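Soluble lytic transglycosylase B3 (Pseudomonas aeruginosa, PDB 5ANZ) turns over the bacterial cell wall as a multidomain lytic transglycosylase, probably by cleaving peptidoglycan, and carries a bound calcium ion. Local coordinates at residues A307-P312 with P404-P409; E256-A261 with G283-N288; A131-A136 with S245-G250; L107-G112 with A340-G345; S159-A164 with A175-A180. All blocks are in the same frame, centred on the assembly; numbering follows the deposited sequence.

Interaction 1: residues A307-P312 with P404-P409; sequences AGHRGP and PADGYP
A single carboxylate oxygen, Asp406 OD2, accepts two N-H groups of one residue, His309. The backbone bond, His309 N to Asp406 OD2, is 2.8 Å long and uses the anti lone pair. The ring bond, His309 ND1 to Asp406 OD2, is longer at 3.2 Å: the oxygen lies in the imidazole plane, but ND1 stands 47° above the carboxylate plane. Both donors converge because the histidine first torsion (chi1 78°) sets CG between the backbone N and the carbonyl carbon, folding the ring back beside its own N-H.

The imidazole is sandwiched, which limits its tilt. Pro404 CG sits over one face, 3.6 Å from the His309 ring centroid, and Arg310 CG lies over the opposite face, toward its rim. Asp406 OD1 in turn takes Tyr408 N at 2.9 Å, closing an Asx turn, and also receives Gln398 NE2, so both carboxylate oxygens are engaged. Further along, the Tyr408 ring lies against the chain at Ala307, whose CA is 4.0 Å from the ring centroid in a CH-pi contact, while the phenol OH bonds Asp357. Gly308 packs CA to Asp406 OD2 at 3.3 Å.

Through OD2, the Asp406 of this Asx turn grips a type I beta turn, Gly308 to Gly311, between strands 300-304 and 313-316, joining the transglycosylase family region to the putative peptidoglycan-binding region.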
# COMPACT_ATOMS: atom_id res chain seq x y z
N ALA A 307 -1.09 -13.14 -10.64
CA ALA A 307 -0.45 -14.45 -10.59
C ALA A 307 -0.09 -14.98 -11.98
O ALA A 307 -0.13 -16.18 -12.22
CB ALA A 307 -1.36 -15.45 -9.88
N GLY A 308 0.28 -14.08 -12.89
CA GLY A 308 0.73 -14.49 -14.21
C GLY A 308 -0.39 -14.90 -15.15
O GLY A 308 -1.58 -14.74 -14.81
N HIS A 309 -0.02 -15.44 -16.31
CA HIS A 309 -0.98 -15.68 -17.39
C HIS A 309 -2.04 -16.74 -17.07
O HIS A 309 -3.09 -16.76 -17.70
CB HIS A 309 -0.26 -16.06 -18.68
CG HIS A 309 0.22 -17.48 -18.75
ND1 HIS A 309 1.40 -17.90 -18.16
CD2 HIS A 309 -0.29 -18.57 -19.37
CE1 HIS A 309 1.58 -19.18 -18.40
NE2 HIS A 309 0.57 -19.62 -19.14
N ARG A 310 -1.78 -17.60 -16.09
CA ARG A 310 -2.75 -18.63 -15.76
C ARG A 310 -3.78 -18.16 -14.74
O ARG A 310 -4.74 -18.86 -14.45
CB ARG A 310 -2.05 -19.89 -15.24
CG ARG A 310 -1.10 -20.52 -16.22
CD ARG A 310 -0.59 -21.85 -15.69
NE ARG A 310 0.44 -22.41 -16.56
CZ ARG A 310 0.18 -23.19 -17.61
NH1 ARG A 310 -1.08 -23.51 -17.90
NH2 ARG A 310 1.17 -23.65 -18.36
N GLY A 311 -3.57 -16.96 -14.19
CA GLY A 311 -4.44 -16.44 -13.15
C GLY A 311 -5.41 -15.40 -13.68
O GLY A 311 -5.50 -15.16 -14.88
N PRO A 312 -6.14 -14.77 -12.78
CA PRO A 312 -7.11 -13.74 -13.19
C PRO A 312 -6.43 -12.47 -13.69
O PRO A 312 -5.27 -12.19 -13.33
CB PRO A 312 -7.91 -13.49 -11.91
CG PRO A 312 -6.93 -13.80 -10.81
CD PRO A 312 -6.12 -14.97 -11.32
N PRO A 404 4.76 -18.14 -22.34
CA PRO A 404 4.10 -16.84 -22.34
C PRO A 404 4.92 -15.82 -21.55
O PRO A 404 5.40 -16.14 -20.46
CB PRO A 404 2.75 -17.12 -21.67
CG PRO A 404 2.53 -18.59 -21.88
CD PRO A 404 3.90 -19.20 -21.78
N ALA A 405 5.09 -14.63 -22.10
CA ALA A 405 5.98 -13.64 -21.49
C ALA A 405 5.24 -12.71 -20.52
O ALA A 405 5.08 -11.52 -20.80
CB ALA A 405 6.67 -12.82 -22.58
N ASP A 406 4.80 -13.25 -19.39
CA ASP A 406 4.00 -12.45 -18.46
C ASP A 406 4.86 -11.73 -17.41
O ASP A 406 4.35 -10.93 -16.63
CB ASP A 406 2.93 -13.32 -17.77
CG ASP A 406 3.52 -14.50 -17.00
OD1 ASP A 406 4.75 -14.54 -16.76
OD2 ASP A 406 2.73 -15.40 -16.61
N GLY A 407 6.16 -12.01 -17.40
CA GLY A 407 7.05 -11.37 -16.45
C GLY A 407 6.86 -11.83 -15.02
O GLY A 407 7.41 -11.25 -14.09
N TYR A 408 6.07 -12.89 -14.84
CA TYR A 408 5.81 -13.43 -13.51
C TYR A 408 6.66 -14.67 -13.26
O TYR A 408 6.44 -15.72 -13.88
CB TYR A 408 4.32 -13.76 -13.37
CG TYR A 408 3.93 -14.24 -11.99
CD1 TYR A 408 3.77 -13.34 -10.94
CD2 TYR A 408 3.71 -15.59 -11.75
CE1 TYR A 408 3.41 -13.78 -9.68
CE2 TYR A 408 3.35 -16.04 -10.49
CZ TYR A 408 3.20 -15.13 -9.46
OH TYR A 408 2.84 -15.56 -8.21
N PRO A 409 7.66 -14.56 -12.38
CA PRO A 409 8.59 -15.67 -12.16
C PRO A 409 8.03 -16.71 -11.20
O PRO A 409 7.35 -16.36 -10.24
CB PRO A 409 9.81 -14.97 -11.54
CG PRO A 409 9.18 -13.90 -10.69
CD PRO A 409 7.98 -13.40 -11.51

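Interaction 2: residues E256-A261 with G283-N288; sequences EVRLPA and GVQGVN
Gly283 meets Pro260 at the start of the contact: the proline ring lies against the glycine carbonyl, with Pro260 CD 3.2 Å from Gly283 O. Its positive phi marks Gly283 as the C-prime residue of a Schellman motif that ends helix 276-280, so the chain comes straight from a helix end into this pairing.

Val284 turns its two methyls to different partners. CG1, anti to the backbone N (chi1 -173°), reaches Val257 CB at 3.6 Å, and CG2 lies alongside Leu259, with CD2 of that leucine 4.0 Å away. Gln285, on the outermost strand 285-286, then supplies the strand bonds. Arg258 N to Gln285 O is 2.9 Å and nearly straight (168°), although the donor stands 36° out of the carbonyl plane; the return bond, Gln285 N to Arg258 O, is 3.1 Å and in the carbonyl plane. Together they make an antiparallel hydrogen-bonded pair whose side chains share one face of the sheet. Gly286 O packs beside Arg258 CB.

Val287 packs on the Glu256 side chain through CG2, the branch anti to the backbone N, while the carboxylate oxygens are taken by the backbone N-H groups of Val350 and Gly351. At Asn288 the carbonyl carbon lies over one face of the Arg258 guanidinium, 3.5 Å from NH2.

Only one residue pair thus carries the cross-strand hydrogen bonds, and these set the register; valine packing, the proline on the glycine carbonyl and the guanidinium end of Arg258 against the Val287-Asn288 backbone supply much of the rest.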
# COMPACT_ATOMS: atom_id res chain seq x y z
N GLU A 256 -12.28 -7.01 -13.23
CA GLU A 256 -11.75 -8.23 -13.83
C GLU A 256 -12.11 -8.33 -15.29
O GLU A 256 -13.19 -7.92 -15.71
CB GLU A 256 -12.27 -9.45 -13.07
CG GLU A 256 -11.62 -10.73 -13.52
CD GLU A 256 -12.07 -11.94 -12.73
OE1 GLU A 256 -13.00 -11.79 -11.89
OE2 GLU A 256 -11.48 -13.02 -12.93
N VAL A 257 -11.20 -8.90 -16.08
CA VAL A 257 -11.42 -9.08 -17.51
C VAL A 257 -11.02 -10.48 -17.94
O VAL A 257 -10.40 -11.22 -17.18
CB VAL A 257 -10.65 -8.06 -18.35
CG1 VAL A 257 -11.12 -6.64 -18.02
CG2 VAL A 257 -9.13 -8.21 -18.12
N ARG A 258 -11.40 -10.84 -19.16
CA ARG A 258 -10.97 -12.09 -19.76
C ARG A 258 -10.02 -11.79 -20.92
O ARG A 258 -10.34 -10.99 -21.80
CB ARG A 258 -12.19 -12.88 -20.26
CG ARG A 258 -11.83 -14.14 -21.02
CD ARG A 258 -13.06 -14.73 -21.72
NE ARG A 258 -14.09 -15.16 -20.77
CZ ARG A 258 -15.29 -15.61 -21.13
NH1 ARG A 258 -15.62 -15.69 -22.41
NH2 ARG A 258 -16.17 -15.98 -20.20
N LEU A 259 -8.86 -12.43 -20.91
CA LEU A 259 -7.89 -12.25 -22.00
C LEU A 259 -8.08 -13.29 -23.10
O LEU A 259 -8.42 -14.44 -22.82
CB LEU A 259 -6.47 -12.34 -21.47
CG LEU A 259 -6.14 -11.26 -20.43
CD1 LEU A 259 -4.71 -11.37 -19.93
CD2 LEU A 259 -6.41 -9.89 -21.04
N PRO A 260 -7.85 -12.88 -24.35
CA PRO A 260 -7.90 -13.78 -25.51
C PRO A 260 -6.71 -14.73 -25.57
O PRO A 260 -5.73 -14.58 -24.83
CB PRO A 260 -7.89 -12.82 -26.70
CG PRO A 260 -7.14 -11.65 -26.20
CD PRO A 260 -7.60 -11.49 -24.77
N ALA A 261 -6.80 -15.70 -26.47
CA ALA A 261 -5.72 -16.65 -26.69
C ALA A 261 -4.52 -15.96 -27.32
O ALA A 261 -4.68 -15.03 -28.12
CB ALA A 261 -6.19 -17.81 -27.56
N GLY A 283 -8.93 -7.58 -28.10
CA GLY A 283 -9.31 -8.91 -27.65
C GLY A 283 -9.76 -9.04 -26.20
O GLY A 283 -10.31 -10.08 -25.82
N VAL A 284 -9.54 -8.01 -25.40
CA VAL A 284 -9.93 -8.06 -24.00
C VAL A 284 -11.44 -7.92 -23.85
O VAL A 284 -12.06 -7.12 -24.56
CB VAL A 284 -9.25 -6.95 -23.17
CG1 VAL A 284 -9.53 -7.13 -21.69
CG2 VAL A 284 -7.75 -6.95 -23.41
N GLN A 285 -12.02 -8.67 -22.92
CA GLN A 285 -13.47 -8.70 -22.75
C GLN A 285 -13.88 -8.61 -21.29
O GLN A 285 -13.05 -8.77 -20.39
CB GLN A 285 -14.06 -9.98 -23.35
CG GLN A 285 -13.79 -10.18 -24.83
CD GLN A 285 -14.35 -11.49 -25.34
OE1 GLN A 285 -15.05 -12.20 -24.63
NE2 GLN A 285 -14.04 -11.82 -26.59
N GLY A 286 -15.17 -8.38 -21.06
CA GLY A 286 -15.72 -8.47 -19.72
C GLY A 286 -15.47 -9.87 -19.21
O GLY A 286 -15.23 -10.78 -20.00
N VAL A 287 -15.52 -10.06 -17.90
CA VAL A 287 -15.08 -11.30 -17.29
C VAL A 287 -15.95 -12.50 -17.69
O VAL A 287 -15.50 -13.64 -17.69
CB VAL A 287 -15.06 -11.18 -15.76
CG1 VAL A 287 -16.47 -11.20 -15.20
CG2 VAL A 287 -14.21 -12.29 -15.15
N ASN A 288 -17.20 -12.22 -18.05
CA ASN A 288 -18.10 -13.27 -18.52
C ASN A 288 -18.26 -13.24 -20.03
O ASN A 288 -19.24 -13.76 -20.57
CB ASN A 288 -19.46 -13.14 -17.85
CG ASN A 288 -19.41 -13.47 -16.38
OD1 ASN A 288 -19.77 -12.65 -15.54
ND2 ASN A 288 -18.96 -14.68 -16.06

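Interaction 3: residues A131-A136 with S245-G250; sequences AVDADA and SGWIAG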
# COMPACT_ATOMS: atom_id res chain seq x y z
N ALA A 131 -15.53 14.68 -2.63
CA ALA A 131 -15.80 13.93 -3.86
C ALA A 131 -14.97 12.63 -3.86
O ALA A 131 -14.23 12.33 -4.82
CB ALA A 131 -15.50 14.75 -5.09
N VAL A 132 -15.12 11.87 -2.78
CA VAL A 132 -14.49 10.56 -2.68
C VAL A 132 -15.53 9.57 -2.18
O VAL A 132 -16.23 9.85 -1.22
CB VAL A 132 -13.28 10.55 -1.73
CG1 VAL A 132 -12.70 9.16 -1.61
CG2 VAL A 132 -12.20 11.52 -2.24
N ASP A 133 -15.61 8.42 -2.84
CA ASP A 133 -16.61 7.41 -2.51
C ASP A 133 -16.42 6.86 -1.11
O ASP A 133 -15.31 6.48 -0.73
CB ASP A 133 -16.57 6.28 -3.53
CG ASP A 133 -16.91 6.77 -4.93
OD1 ASP A 133 -18.11 6.83 -5.26
OD2 ASP A 133 -15.99 7.13 -5.68
N ALA A 134 -17.51 6.79 -0.35
CA ALA A 134 -17.47 6.32 1.02
C ALA A 134 -16.92 4.90 1.10
O ALA A 134 -16.21 4.57 2.05
CB ALA A 134 -18.86 6.36 1.64
N ASP A 135 -17.27 4.07 0.12
CA ASP A 135 -16.87 2.66 0.18
C ASP A 135 -15.36 2.54 0.08
O ASP A 135 -14.76 1.67 0.72
CB ASP A 135 -17.54 1.83 -0.91
CG ASP A 135 -19.03 1.63 -0.68
OD1 ASP A 135 -19.53 1.91 0.44
OD2 ASP A 135 -19.71 1.16 -1.62
N ALA A 136 -14.74 3.41 -0.70
CA ALA A 136 -13.29 3.39 -0.84
C ALA A 136 -12.60 3.91 0.43
O ALA A 136 -11.63 3.32 0.88
CB ALA A 136 -12.84 4.21 -2.04
N SER A 245 -4.58 12.44 -4.20
CA SER A 245 -3.93 11.38 -4.97
C SER A 245 -4.63 11.11 -6.30
O SER A 245 -4.19 10.24 -7.05
CB SER A 245 -3.86 10.08 -4.16
OG SER A 245 -3.06 10.23 -2.99
N GLY A 246 -5.72 11.83 -6.56
CA GLY A 246 -6.35 11.83 -7.88
C GLY A 246 -7.70 11.12 -8.00
O GLY A 246 -8.21 10.94 -9.11
N TRP A 247 -8.30 10.75 -6.87
CA TRP A 247 -9.60 10.08 -6.91
C TRP A 247 -10.65 10.80 -7.72
O TRP A 247 -10.89 12.01 -7.54
CB TRP A 247 -10.16 9.90 -5.48
CG TRP A 247 -11.24 8.85 -5.45
CD1 TRP A 247 -12.60 9.05 -5.53
CD2 TRP A 247 -11.05 7.45 -5.35
NE1 TRP A 247 -13.26 7.84 -5.48
CE2 TRP A 247 -12.32 6.84 -5.37
CE3 TRP A 247 -9.92 6.63 -5.25
CZ2 TRP A 247 -12.49 5.46 -5.29
CZ3 TRP A 247 -10.09 5.26 -5.16
CH2 TRP A 247 -11.37 4.69 -5.19
N ILE A 248 -11.30 10.05 -8.61
CA ILE A 248 -12.46 10.55 -9.33
C ILE A 248 -13.69 9.84 -8.80
O ILE A 248 -13.83 8.63 -8.99
CB ILE A 248 -12.33 10.32 -10.82
CG1 ILE A 248 -11.08 11.01 -11.36
CG2 ILE A 248 -13.59 10.80 -11.52
CD1 ILE A 248 -10.58 10.42 -12.67
N ALA A 249 -14.57 10.59 -8.15
CA ALA A 249 -15.77 10.01 -7.54
C ALA A 249 -16.60 9.21 -8.54
O ALA A 249 -16.93 9.70 -9.63
CB ALA A 249 -16.62 11.11 -6.92
N GLY A 250 -16.96 8.00 -8.14
CA GLY A 250 -17.88 7.19 -8.92
C GLY A 250 -17.20 6.39 -10.01
O GLY A 250 -17.85 5.56 -10.63
O HOH W 1 -13.33 13.18 -7.22
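Hydrogen bonds dominate where Asp133 meets Trp247 and Gly250. Both donors use the same oxygen: Trp247 NE1 reaches Asp133 OD2 at 2.8 Å using the anti lone pair of that oxygen, and Gly250 N reaches Asp133 OD2 at 2.8 Å using the syn one. With N-H angles of 169° and 174° both bonds are nearly straight, and the oxygen lies in the indole plane, so the carboxylate fixes the rotation of the ring as well as the course of the backbone after it. Carboxylate and indole planes are turned 66° apart.

A water adds three more bonds. It donates to Ala131 O and to Trp247 O, each at 2.7 Å from the water oxygen, and accepts from Ala249 N, bridging the two backbones beside the direct contacts.

Apolar contact completes the set. Val132 CG1, anti to its own backbone N, stands over the five-membered ring of Trp247, 4.0 Å from the centroid in a CH-pi contact. Ala136 CB touches the benzo end of the indole at Trp247 CZ2, 3.5 Å away, and Ala249 CB packs on Ala131 O at 3.4 Å.

The aspartate occupies the N-cap position of helix 134-145, but its carboxylate is turned to Trp247 and Gly250 and does not cap the helix; the tryptophan follows the Schellman turn that ends helix 231-244. Asn319 and Ile323 of helix 318-324 also touch the indole, which is thereby wedged between the start of one helix and the side of another.

Interaction 4: residues L107-G112 with A340-G345; sequences LRVRQG and ADSFKG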
# COMPACT_ATOMS: atom_id res chain seq x y z
N LEU A 107 -15.38 -11.52 7.75
CA LEU A 107 -15.46 -10.74 8.98
C LEU A 107 -15.07 -9.27 8.74
O LEU A 107 -15.70 -8.37 9.30
CB LEU A 107 -14.58 -11.38 10.06
CG LEU A 107 -15.01 -12.81 10.38
CD1 LEU A 107 -13.95 -13.56 11.19
CD2 LEU A 107 -16.36 -12.81 11.11
N ARG A 108 -14.08 -9.03 7.89
CA ARG A 108 -13.69 -7.65 7.59
C ARG A 108 -14.75 -6.98 6.70
O ARG A 108 -15.03 -5.79 6.84
CB ARG A 108 -12.32 -7.56 6.92
CG ARG A 108 -11.89 -6.10 6.64
CD ARG A 108 -10.39 -5.95 6.31
NE ARG A 108 -9.55 -6.26 7.47
CZ ARG A 108 -8.91 -7.42 7.65
NH1 ARG A 108 -8.99 -8.37 6.73
NH2 ARG A 108 -8.19 -7.62 8.75
N VAL A 109 -15.32 -7.74 5.78
CA VAL A 109 -16.38 -7.18 4.93
C VAL A 109 -17.55 -6.76 5.80
O VAL A 109 -18.05 -5.63 5.69
CB VAL A 109 -16.87 -8.21 3.88
CG1 VAL A 109 -18.05 -7.65 3.07
CG2 VAL A 109 -15.72 -8.64 2.97
N ARG A 110 -18.01 -7.65 6.67
CA ARG A 110 -19.18 -7.30 7.46
C ARG A 110 -18.87 -6.16 8.43
O ARG A 110 -19.74 -5.33 8.67
CB ARG A 110 -19.74 -8.51 8.20
CG ARG A 110 -18.90 -9.04 9.32
CD ARG A 110 -19.63 -10.22 9.95
NE ARG A 110 -19.06 -10.57 11.25
CZ ARG A 110 -19.57 -11.48 12.06
NH1 ARG A 110 -20.66 -12.15 11.71
NH2 ARG A 110 -18.98 -11.72 13.22
N GLN A 111 -17.64 -6.09 8.96
CA GLN A 111 -17.32 -4.99 9.88
C GLN A 111 -17.36 -3.65 9.13
O GLN A 111 -17.82 -2.64 9.67
CB GLN A 111 -15.96 -5.17 10.54
CG GLN A 111 -15.91 -6.15 11.70
CD GLN A 111 -14.50 -6.29 12.28
OE1 GLN A 111 -13.50 -6.04 11.60
NE2 GLN A 111 -14.42 -6.70 13.54
N GLY A 112 -16.90 -3.66 7.88
CA GLY A 112 -16.93 -2.46 7.05
C GLY A 112 -18.36 -2.04 6.71
O GLY A 112 -18.69 -0.85 6.70
N ALA A 340 -13.77 -2.68 -1.18
CA ALA A 340 -14.79 -1.67 -1.42
C ALA A 340 -15.95 -2.26 -2.20
O ALA A 340 -17.11 -2.07 -1.86
CB ALA A 340 -14.20 -0.48 -2.16
N ASP A 341 -15.62 -3.03 -3.25
CA ASP A 341 -16.68 -3.71 -4.02
C ASP A 341 -17.50 -4.69 -3.17
O ASP A 341 -18.72 -4.83 -3.34
CB ASP A 341 -16.07 -4.50 -5.18
CG ASP A 341 -15.48 -3.61 -6.27
OD1 ASP A 341 -15.66 -2.37 -6.22
OD2 ASP A 341 -14.87 -4.18 -7.21
N SER A 342 -16.82 -5.39 -2.27
CA SER A 342 -17.48 -6.39 -1.43
C SER A 342 -18.57 -5.80 -0.54
O SER A 342 -19.53 -6.47 -0.19
CB SER A 342 -16.45 -7.10 -0.55
OG SER A 342 -15.49 -7.81 -1.31
N PHE A 343 -18.42 -4.55 -0.13
CA PHE A 343 -19.43 -3.96 0.73
C PHE A 343 -20.81 -3.94 0.07
O PHE A 343 -21.82 -4.01 0.74
CB PHE A 343 -19.06 -2.53 1.14
CG PHE A 343 -17.77 -2.42 1.92
CD1 PHE A 343 -17.38 -3.41 2.81
CD2 PHE A 343 -16.96 -1.29 1.77
CE1 PHE A 343 -16.19 -3.29 3.53
CE2 PHE A 343 -15.76 -1.15 2.48
CZ PHE A 343 -15.37 -2.14 3.37
N LYS A 344 -20.81 -3.88 -1.27
CA LYS A 344 -22.05 -3.82 -2.04
C LYS A 344 -22.34 -5.15 -2.73
O LYS A 344 -23.23 -5.21 -3.59
CB LYS A 344 -21.98 -2.71 -3.09
CG LYS A 344 -21.82 -1.32 -2.51
CD LYS A 344 -22.09 -0.25 -3.55
CE LYS A 344 -23.11 0.77 -3.03
NZ LYS A 344 -22.63 1.50 -1.83
N GLY A 345 -21.62 -6.19 -2.34
CA GLY A 345 -21.91 -7.53 -2.85
C GLY A 345 -21.07 -7.96 -4.03
O GLY A 345 -21.35 -8.98 -4.67
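Phe343 lays its ring against the backbone of helix 106-118 at Gly112. With CG anti to its own carbonyl carbon (chi1 -61°) and chi2 at -34°, the phenyl group reaches across so that one face looks onto Gly112 C. The nearest atoms are at one corner: Phe343 CE1 lies 3.7 Å from Gly112 CA and equally 3.7 Å from Val109 O, which approaches obliquely. Gly112 has no side chain, so the ring packs directly on its CA and carbonyl carbon.

One turn back, Val109 straddles Ser342. Its chi1 of 176° puts CG1 anti to the backbone N, where it meets Ser342 O at 3.8 Å; the other branch, Val109 CG2, lies 3.9 Å from Ser342 CB. The serine hydroxyl bonds back to Leu338 O within its own helix.

No hydrogen bond links the two segments, but just beyond them Gln113 NE2 reaches Phe343 O. Val138 and Ala139 of helix 134-145 also touch the phenyl group. The phenyl ring packed on a glycine backbone thus joins two helices next to the Schellman motif that terminates helix 330-343, in the helical part of a transglycosylase region assigned to the lysozyme clan.

Interaction 5: residues S159-A164 with A175-A180; sequences SLATLA and AQLLAA
Leu160 and Leu177 interlock at the tight centre of this helix pair, where their CA atoms come within 5.7 Å. Leu160, with CG anti to the carbonyl carbon (chi1 -69°), sends CD1 across to the base of Gln176, touching CB at 3.7 Å, and lies 3.9 Å from Leu177 N. In the other direction Leu177 CG is anti to its backbone N (chi1 -180°); this carries CD2 to Ala161 CA at 3.9 Å, while CD1 stays 4.1 Å from Leu160 CB. Each leucine therefore reaches past its counterpart to the backbone of the facing helix.

The packing loosens to either side. Leu160 CD1 comes no closer than 4.5 Å to Ala180 CB, and Ala164, although its beta carbon points at the partner segment, approaches only to 4.6 Å. Outside the interface, Ala175 is exposed and Leu178 partly so, whereas all five residues in contact are buried. Trp51 and Phe55 of helix 48-61 cover Leu177, and Pro209 lies on Leu160.

The axes approach to 9.1 Å and run 150° apart, close to antiparallel, as in a helical hairpin joined by a short turn. No hydrogen bond crosses between the segments. Of the Gln176 side chain, CB makes the contact; the chain bends away, and OE1 accepts from Thr210 N. That residue lies between Ile208 and Thr211, both N-acetyl-D-glucosamine-binding positions. The chemistry is thus divided: methyl and methylene groups hold the helices together, while the one polar side chain in contact turns its amide oxygen to the start of helix 209-215, near those sugar-binding positions.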
# COMPACT_ATOMS: atom_id res chain seq x y z
N SER A 159 9.36 4.86 18.70
CA SER A 159 9.70 4.07 17.52
C SER A 159 10.58 4.85 16.56
O SER A 159 11.61 4.33 16.09
CB SER A 159 8.43 3.60 16.81
OG SER A 159 7.66 2.78 17.68
N LEU A 160 10.22 6.10 16.27
CA LEU A 160 11.02 6.90 15.34
C LEU A 160 12.38 7.29 15.92
O LEU A 160 13.36 7.37 15.17
CB LEU A 160 10.25 8.14 14.90
CG LEU A 160 9.04 7.84 13.99
CD1 LEU A 160 8.24 9.10 13.73
CD2 LEU A 160 9.48 7.19 12.69
N ALA A 161 12.46 7.53 17.23
CA ALA A 161 13.75 7.80 17.86
C ALA A 161 14.66 6.58 17.78
O ALA A 161 15.87 6.71 17.55
CB ALA A 161 13.55 8.22 19.33
N THR A 162 14.07 5.40 17.96
CA THR A 162 14.82 4.17 17.84
C THR A 162 15.44 4.06 16.45
O THR A 162 16.64 3.84 16.31
CB THR A 162 13.94 2.94 18.12
OG1 THR A 162 13.51 2.97 19.49
CG2 THR A 162 14.73 1.66 17.87
N LEU A 163 14.61 4.25 15.41
CA LEU A 163 15.11 4.17 14.03
C LEU A 163 16.12 5.27 13.71
O LEU A 163 17.09 5.04 12.98
CB LEU A 163 13.93 4.25 13.06
CG LEU A 163 12.94 3.10 13.14
CD1 LEU A 163 11.77 3.37 12.21
CD2 LEU A 163 13.61 1.79 12.77
N ALA A 164 15.91 6.47 14.25
CA ALA A 164 16.87 7.55 14.06
C ALA A 164 18.22 7.19 14.68
O ALA A 164 19.29 7.42 14.08
CB ALA A 164 16.34 8.85 14.65
N ALA A 175 13.48 12.88 9.90
CA ALA A 175 12.49 13.76 9.30
C ALA A 175 11.10 13.53 9.89
O ALA A 175 10.37 14.48 10.20
CB ALA A 175 12.46 13.56 7.80
N GLN A 176 10.70 12.27 10.03
CA GLN A 176 9.39 11.97 10.57
C GLN A 176 9.32 12.33 12.05
O GLN A 176 8.27 12.74 12.54
CB GLN A 176 9.05 10.50 10.36
CG GLN A 176 8.99 10.13 8.90
CD GLN A 176 7.98 10.97 8.13
OE1 GLN A 176 6.92 11.30 8.64
NE2 GLN A 176 8.31 11.30 6.88
N LEU A 177 10.44 12.17 12.75
CA LEU A 177 10.47 12.43 14.19
C LEU A 177 10.28 13.93 14.46
O LEU A 177 9.53 14.31 15.35
CB LEU A 177 11.78 11.94 14.81
CG LEU A 177 11.95 12.13 16.32
CD1 LEU A 177 10.78 11.52 17.10
CD2 LEU A 177 13.26 11.52 16.75
N LEU A 178 10.94 14.77 13.67
CA LEU A 178 10.72 16.20 13.81
C LEU A 178 9.26 16.55 13.50
O LEU A 178 8.65 17.38 14.18
CB LEU A 178 11.67 16.98 12.89
CG LEU A 178 11.82 18.45 13.24
CD1 LEU A 178 12.48 18.60 14.61
CD2 LEU A 178 12.61 19.18 12.17
N ALA A 179 8.70 15.89 12.49
CA ALA A 179 7.33 16.17 12.09
C ALA A 179 6.36 15.75 13.19
O ALA A 179 5.39 16.45 13.47
CB ALA A 179 7.01 15.45 10.78
N ALA A 180 6.63 14.61 13.82
CA ALA A 180 5.82 14.14 14.94
C ALA A 180 5.84 15.12 16.12
O ALA A 180 4.81 15.36 16.74
CB ALA A 180 6.28 12.76 15.41

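How the interactions relate
From the N terminus, residues 107-112 open interaction 4 and 131-136 open interaction 3. Interaction 5 closes first, a short helical hairpin nested inside the loop that interaction 3 closes at 245-250; both lie within the long loop of interaction 4. Interaction 2 then pairs two strands, also inside that loop. Interaction 1 opens at 307-312, before interaction 4 closes at 340-345, and closes at 404-409, so the two cross and the C-terminal region is tied back to the strand region. Interactions 3 and 4 join through the salt bridge Asp135-Lys344; interactions 1 and 2 touch where Pro312 packs on Glu256. Interaction 5 lies on the opposite side of the chain's centre from those two.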